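Local coordinates for protein 6-phosphogluconolactonase (Trypanosoma cruzi, PDB 6VYE) that probably hydrolyses 6-phosphogluconolactone to 6-phosphogluconate, the second step of the pentose phosphate pathway, at residues V220-N234 and D256-L269. Sequence-based numbering, arbitrary orientation.
Sequences VILLATGKEKKCVLN and DVTFILDKEIAENL. Unlike the reference sequence in segment 256-269: E267 (reference Gly).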
loop_
_atom_site.group_PDB
_atom_site.type_symbol
_atom_site.label_atom_id
_atom_site.label_comp_id
_atom_site.label_asym_id
_atom_site.label_seq_id
_atom_site.Cartn_x
_atom_site.Cartn_y
_atom_site.Cartn_z
ATOM N N VAL A 220 2.787 3.467 -8.208
ATOM C CA VAL A 220 3.195 2.832 -6.936
ATOM C C VAL A 220 4.162 3.799 -6.251
ATOM O O VAL A 220 5.120 4.265 -6.908
ATOM C CB VAL A 220 3.829 1.444 -7.172
ATOM C CG1 VAL A 220 4.371 0.866 -5.883
ATOM C CG2 VAL A 220 2.876 0.480 -7.869
ATOM N N ILE A 221 3.911 4.106 -4.990
ATOM C CA ILE A 221 4.728 5.055 -4.170
ATOM C C ILE A 221 5.146 4.285 -2.930
ATOM O O ILE A 221 4.228 3.887 -2.141
ATOM C CB ILE A 221 3.944 6.336 -3.805
ATOM C CG1 ILE A 221 3.415 7.047 -5.053
ATOM C CG2 ILE A 221 4.794 7.261 -2.934
ATOM C CD1 ILE A 221 2.402 8.143 -4.758
ATOM N N LEU A 222 6.449 4.021 -2.797
ATOM C CA LEU A 222 6.999 3.335 -1.609
ATOM C C LEU A 222 7.653 4.386 -0.722
ATOM O O LEU A 222 8.497 5.173 -1.222
ATOM C CB LEU A 222 7.999 2.248 -2.016
ATOM C CG LEU A 222 8.640 1.485 -0.854
ATOM C CD1 LEU A 222 7.672 0.489 -0.250
ATOM C CD2 LEU A 222 9.875 0.763 -1.322
ATOM N N LEU A 223 7.293 4.368 0.558
ATOM C CA LEU A 223 7.894 5.204 1.626
ATOM C C LEU A 223 8.845 4.313 2.431
ATOM O O LEU A 223 8.422 3.240 2.883
ATOM C CB LEU A 223 6.755 5.755 2.478
ATOM C CG LEU A 223 5.777 6.659 1.741
ATOM C CD1 LEU A 223 4.930 7.470 2.699
ATOM C CD2 LEU A 223 6.552 7.601 0.835
ATOM N N ALA A 224 10.121 4.681 2.530
ATOM C CA ALA A 224 11.093 3.895 3.323
ATOM C C ALA A 224 12.092 4.819 4.035
ATOM O O ALA A 224 12.682 5.705 3.387
ATOM C CB ALA A 224 11.773 2.898 2.421
ATOM N N THR A 225 12.287 4.610 5.332
ATOM C CA THR A 225 13.249 5.399 6.150
ATOM C C THR A 225 14.084 4.464 7.017
ATOM O O THR A 225 13.659 3.313 7.231
ATOM C CB THR A 225 12.522 6.376 7.073
ATOM O OG1 THR A 225 11.648 5.591 7.895
ATOM C CG2 THR A 225 11.735 7.417 6.314
ATOM N N GLY A 226 15.208 4.963 7.505
ATOM C CA GLY A 226 15.985 4.374 8.602
ATOM C C GLY A 226 17.204 3.654 8.075
ATOM O O GLY A 226 17.065 2.818 7.109
ATOM N N LYS A 227 18.363 3.939 8.659
ATOM C CA LYS A 227 19.598 3.164 8.386
ATOM C C LYS A 227 19.306 1.662 8.517
ATOM O O LYS A 227 19.891 0.906 7.762
ATOM C CB LYS A 227 20.748 3.587 9.308
ATOM C CG LYS A 227 22.112 3.058 8.867
ATOM C CD LYS A 227 23.208 3.179 9.893
ATOM C CE LYS A 227 24.415 2.306 9.579
ATOM N NZ LYS A 227 25.350 2.980 8.646
ATOM N N GLU A 228 18.428 1.251 9.437
ATOM C CA GLU A 228 18.137 -0.172 9.753
ATOM C C GLU A 228 17.438 -0.896 8.582
ATOM O O GLU A 228 17.417 -2.148 8.613
ATOM C CB GLU A 228 17.306 -0.255 11.039
ATOM C CG GLU A 228 15.826 0.138 10.905
ATOM C CD GLU A 228 15.455 1.612 11.067
ATOM O OE1 GLU A 228 14.222 1.949 11.016
ATOM O OE2 GLU A 228 16.378 2.425 11.194
ATOM N N LYS A 229 16.899 -0.174 7.587
ATOM C CA LYS A 229 16.208 -0.783 6.417
ATOM C C LYS A 229 17.075 -0.701 5.158
ATOM O O LYS A 229 16.592 -1.022 4.070
ATOM C CB LYS A 229 14.890 -0.060 6.198
ATOM C CG LYS A 229 13.946 -0.211 7.356
ATOM C CD LYS A 229 12.558 0.170 6.992
ATOM C CE LYS A 229 11.654 0.192 8.194
ATOM N NZ LYS A 229 11.827 1.472 8.875
ATOM N N LYS A 230 18.319 -0.290 5.299
ATOM C CA LYS A 230 19.229 -0.068 4.149
ATOM C C LYS A 230 19.518 -1.403 3.467
ATOM O O LYS A 230 19.590 -1.454 2.215
ATOM C CB LYS A 230 20.513 0.604 4.617
ATOM C CG LYS A 230 21.407 1.102 3.505
ATOM C CD LYS A 230 22.224 2.330 3.920
ATOM C CE LYS A 230 23.636 2.065 4.407
ATOM N NZ LYS A 230 23.896 0.653 4.782
ATOM N N CYS A 231 19.663 -2.465 4.240
ATOM C CA CYS A 231 19.927 -3.822 3.705
ATOM C C CYS A 231 18.708 -4.320 2.900
ATOM O O CYS A 231 18.886 -4.710 1.733
ATOM C CB CYS A 231 20.302 -4.758 4.839
ATOM S SG CYS A 231 20.710 -6.412 4.241
ATOM N N VAL A 232 17.497 -4.289 3.462
ATOM C CA VAL A 232 16.279 -4.730 2.704
ATOM C C VAL A 232 16.053 -3.815 1.494
ATOM O O VAL A 232 15.686 -4.323 0.418
ATOM C CB VAL A 232 15.024 -4.866 3.577
ATOM C CG1 VAL A 232 15.167 -6.037 4.521
ATOM C CG2 VAL A 232 14.681 -3.596 4.330
ATOM N N LEU A 233 16.296 -2.515 1.596
ATOM C CA LEU A 233 16.093 -1.636 0.406
ATOM C C LEU A 233 17.058 -2.046 -0.708
ATOM O O LEU A 233 16.629 -2.185 -1.859
ATOM C CB LEU A 233 16.282 -0.175 0.783
ATOM C CG LEU A 233 16.086 0.801 -0.376
ATOM C CD1 LEU A 233 14.657 0.737 -0.931
ATOM C CD2 LEU A 233 16.465 2.211 0.071
ATOM N N ASN A 234 18.325 -2.250 -0.366
ATOM C CA ASN A 234 19.391 -2.651 -1.318
ATOM C C ASN A 234 18.984 -3.970 -2.016
ATOM O O ASN A 234 19.329 -4.161 -3.178
ATOM C CB ASN A 234 20.744 -2.677 -0.591
ATOM C CG ASN A 234 21.230 -1.307 -0.103
ATOM O OD1 ASN A 234 20.824 -0.246 -0.597
ATOM N ND2 ASN A 234 22.102 -1.304 0.898
ATOM N N ASP A 256 4.203 3.437 -13.037
ATOM C CA ASP A 256 5.166 4.496 -12.657
ATOM C C ASP A 256 5.500 4.319 -11.168
ATOM O O ASP A 256 4.590 4.551 -10.329
ATOM C CB ASP A 256 4.597 5.883 -13.001
ATOM C CG ASP A 256 5.140 7.009 -12.133
ATOM O OD1 ASP A 256 4.349 7.590 -11.345
ATOM O OD2 ASP A 256 6.356 7.244 -12.175
ATOM N N VAL A 257 6.758 3.966 -10.861
ATOM C CA VAL A 257 7.229 3.628 -9.490
ATOM C C VAL A 257 8.054 4.778 -8.941
ATOM O O VAL A 257 9.024 5.158 -9.593
ATOM C CB VAL A 257 8.038 2.314 -9.456
ATOM C CG1 VAL A 257 8.563 2.012 -8.059
ATOM C CG2 VAL A 257 7.195 1.161 -9.942
ATOM N N THR A 258 7.694 5.267 -7.757
ATOM C CA THR A 258 8.445 6.315 -7.012
ATOM C C THR A 258 8.812 5.767 -5.645
ATOM O O THR A 258 7.901 5.335 -4.953
ATOM C CB THR A 258 7.645 7.612 -6.847
ATOM O OG1 THR A 258 7.142 7.955 -8.137
ATOM C CG2 THR A 258 8.460 8.777 -6.326
ATOM N N PHE A 259 10.114 5.743 -5.329
ATOM C CA PHE A 259 10.667 5.467 -3.978
ATOM C C PHE A 259 11.017 6.816 -3.339
ATOM O O PHE A 259 11.766 7.626 -3.943
ATOM C CB PHE A 259 11.899 4.551 -4.043
ATOM C CG PHE A 259 11.653 3.091 -4.339
ATOM C CD1 PHE A 259 12.674 2.172 -4.171
ATOM C CD2 PHE A 259 10.451 2.641 -4.862
ATOM C CE1 PHE A 259 12.491 0.833 -4.464
ATOM C CE2 PHE A 259 10.254 1.293 -5.122
ATOM C CZ PHE A 259 11.269 0.387 -4.916
ATOM N N ILE A 260 10.421 7.092 -2.182
ATOM C CA ILE A 260 10.655 8.336 -1.406
ATOM C C ILE A 260 11.406 7.903 -0.149
ATOM O O ILE A 260 10.869 7.112 0.647
ATOM C CB ILE A 260 9.318 9.082 -1.160
ATOM C CG1 ILE A 260 8.535 9.267 -2.463
ATOM C CG2 ILE A 260 9.529 10.401 -0.424
ATOM C CD1 ILE A 260 7.226 10.048 -2.287
ATOM N N LEU A 261 12.652 8.348 -0.029
ATOM C CA LEU A 261 13.631 7.867 0.977
ATOM C C LEU A 261 14.149 9.027 1.839
ATOM O O LEU A 261 14.173 10.190 1.360
ATOM C CB LEU A 261 14.787 7.227 0.211
ATOM C CG LEU A 261 14.388 6.197 -0.839
ATOM C CD1 LEU A 261 15.627 5.649 -1.526
ATOM C CD2 LEU A 261 13.602 5.061 -0.198
ATOM N N ASP A 262 14.626 8.709 3.042
ATOM C CA ASP A 262 15.465 9.621 3.859
ATOM C C ASP A 262 16.931 9.373 3.470
ATOM O O ASP A 262 17.198 8.404 2.724
ATOM C CB ASP A 262 15.155 9.474 5.356
ATOM C CG ASP A 262 15.773 8.267 6.048
ATOM O OD1 ASP A 262 15.983 7.221 5.378
ATOM O OD2 ASP A 262 16.042 8.377 7.260
ATOM N N LYS A 263 17.836 10.228 3.950
ATOM C CA LYS A 263 19.303 10.173 3.692
ATOM C C LYS A 263 19.850 8.848 4.225
ATOM O O LYS A 263 20.583 8.191 3.500
ATOM C CB LYS A 263 20.023 11.343 4.366
ATOM C CG LYS A 263 19.723 12.716 3.792
ATOM C CD LYS A 263 20.395 12.962 2.459
ATOM C CE LYS A 263 20.342 14.411 2.026
ATOM N NZ LYS A 263 19.715 14.540 0.687
ATOM N N GLU A 264 19.480 8.470 5.449
ATOM C CA GLU A 264 20.071 7.325 6.184
ATOM C C GLU A 264 19.796 6.018 5.414
ATOM O O GLU A 264 20.716 5.184 5.341
ATOM C CB GLU A 264 19.558 7.308 7.617
ATOM C CG GLU A 264 20.185 8.389 8.481
ATOM C CD GLU A 264 21.669 8.201 8.820
ATOM O OE1 GLU A 264 22.089 7.059 9.092
ATOM O OE2 GLU A 264 22.420 9.191 8.803
ATOM N N ILE A 265 18.594 5.802 4.860
ATOM C CA ILE A 265 18.295 4.526 4.128
ATOM C C ILE A 265 18.989 4.529 2.762
ATOM O O ILE A 265 19.294 3.424 2.277
ATOM C CB ILE A 265 16.785 4.231 4.007
ATOM C CG1 ILE A 265 16.539 2.734 3.736
ATOM C CG2 ILE A 265 16.118 5.140 2.972
ATOM C CD1 ILE A 265 15.092 2.327 3.760
ATOM N N ALA A 266 19.269 5.711 2.204
ATOM C CA ALA A 266 19.760 5.929 0.827
ATOM C C ALA A 266 21.296 6.047 0.753
ATOM O O ALA A 266 21.779 6.381 -0.344
ATOM C CB ALA A 266 19.104 7.170 0.270
ATOM N N GLU A 267 22.054 5.687 1.796
ATOM C CA GLU A 267 23.536 5.910 1.862
ATOM C C GLU A 267 24.277 5.120 0.768
ATOM O O GLU A 267 25.270 5.640 0.278
ATOM C CB GLU A 267 24.113 5.601 3.250
ATOM C CG GLU A 267 23.137 5.898 4.383
ATOM C CD GLU A 267 23.665 6.273 5.763
ATOM O OE1 GLU A 267 24.441 7.254 5.849
ATOM O OE2 GLU A 267 23.245 5.609 6.764
ATOM N N ASN A 268 23.803 3.950 0.332
ATOM C CA ASN A 268 24.494 3.132 -0.712
ATOM C C ASN A 268 23.907 3.348 -2.121
ATOM O O ASN A 268 24.464 2.780 -3.082
ATOM C CB ASN A 268 24.474 1.643 -0.364
ATOM C CG ASN A 268 25.182 1.326 0.940
ATOM O OD1 ASN A 268 26.280 1.820 1.211
ATOM N ND2 ASN A 268 24.570 0.477 1.745
ATOM N N LEU A 269 22.827 4.114 -2.273
ATOM C CA LEU A 269 22.227 4.396 -3.605
ATOM C C LEU A 269 23.093 5.424 -4.338
ATOM O O LEU A 269 23.732 6.242 -3.654
ATOM C CB LEU A 269 20.803 4.927 -3.430
ATOM C CG LEU A 269 19.696 3.877 -3.446
ATOM C CD1 LEU A 269 19.996 2.735 -2.482
ATOM C CD2 LEU A 269 18.356 4.525 -3.122
#
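Five backbone hydrogen bonds join strands 220-224 and 256-262 as parallel neighbours, running from V220 N to D256 O at one end to A224 N and I260 O at the other. The straightest links I260 N to L222 O at 2.9 Å, with an N-H...O angle of 176°. Past A224 the pairing gives way to a side-chain bond: D262 OD1 accepts G226 N at 3.2 Å and, from the opposite face of its carboxylate, I265 N at 3.0 Å. The second bond makes an Asx motif, and a chi1 of 79°, which sets CG between the backbone N and carbonyl carbon, lets one oxygen serve both loops.

Apolar contacts line both sides of the sheet. L222 CD2 sits over the centre of the F259 ring, 3.8 Å from its centroid, a CH-pi contact, while L233 from helix 230-237 reaches the same ring obliquely with CD1. The other methyl of L233, CD2, packs on I265 CG1 at 3.7 Å and also touches L261. I265 is wedged between strand end and helix start, its CD1 close against A224 CB and K229 CB. On the face turned to helix 24-38, L223 CD2 rests on I260 CB (3.7 Å), the two side chains lying alongside one another.

At the exposed end, a long salt bridge from K227 NZ to E267 OE2 (3.9 Å) is doubtful, since the E267 side chain sits too close to E264 in the model. This is a right-handed beta-alpha-beta crossover of a Rossmann-like sheet: backbone bonds set the strand register, a shared carboxylate ties the following turns, and leucine and isoleucine side chains seat the helix.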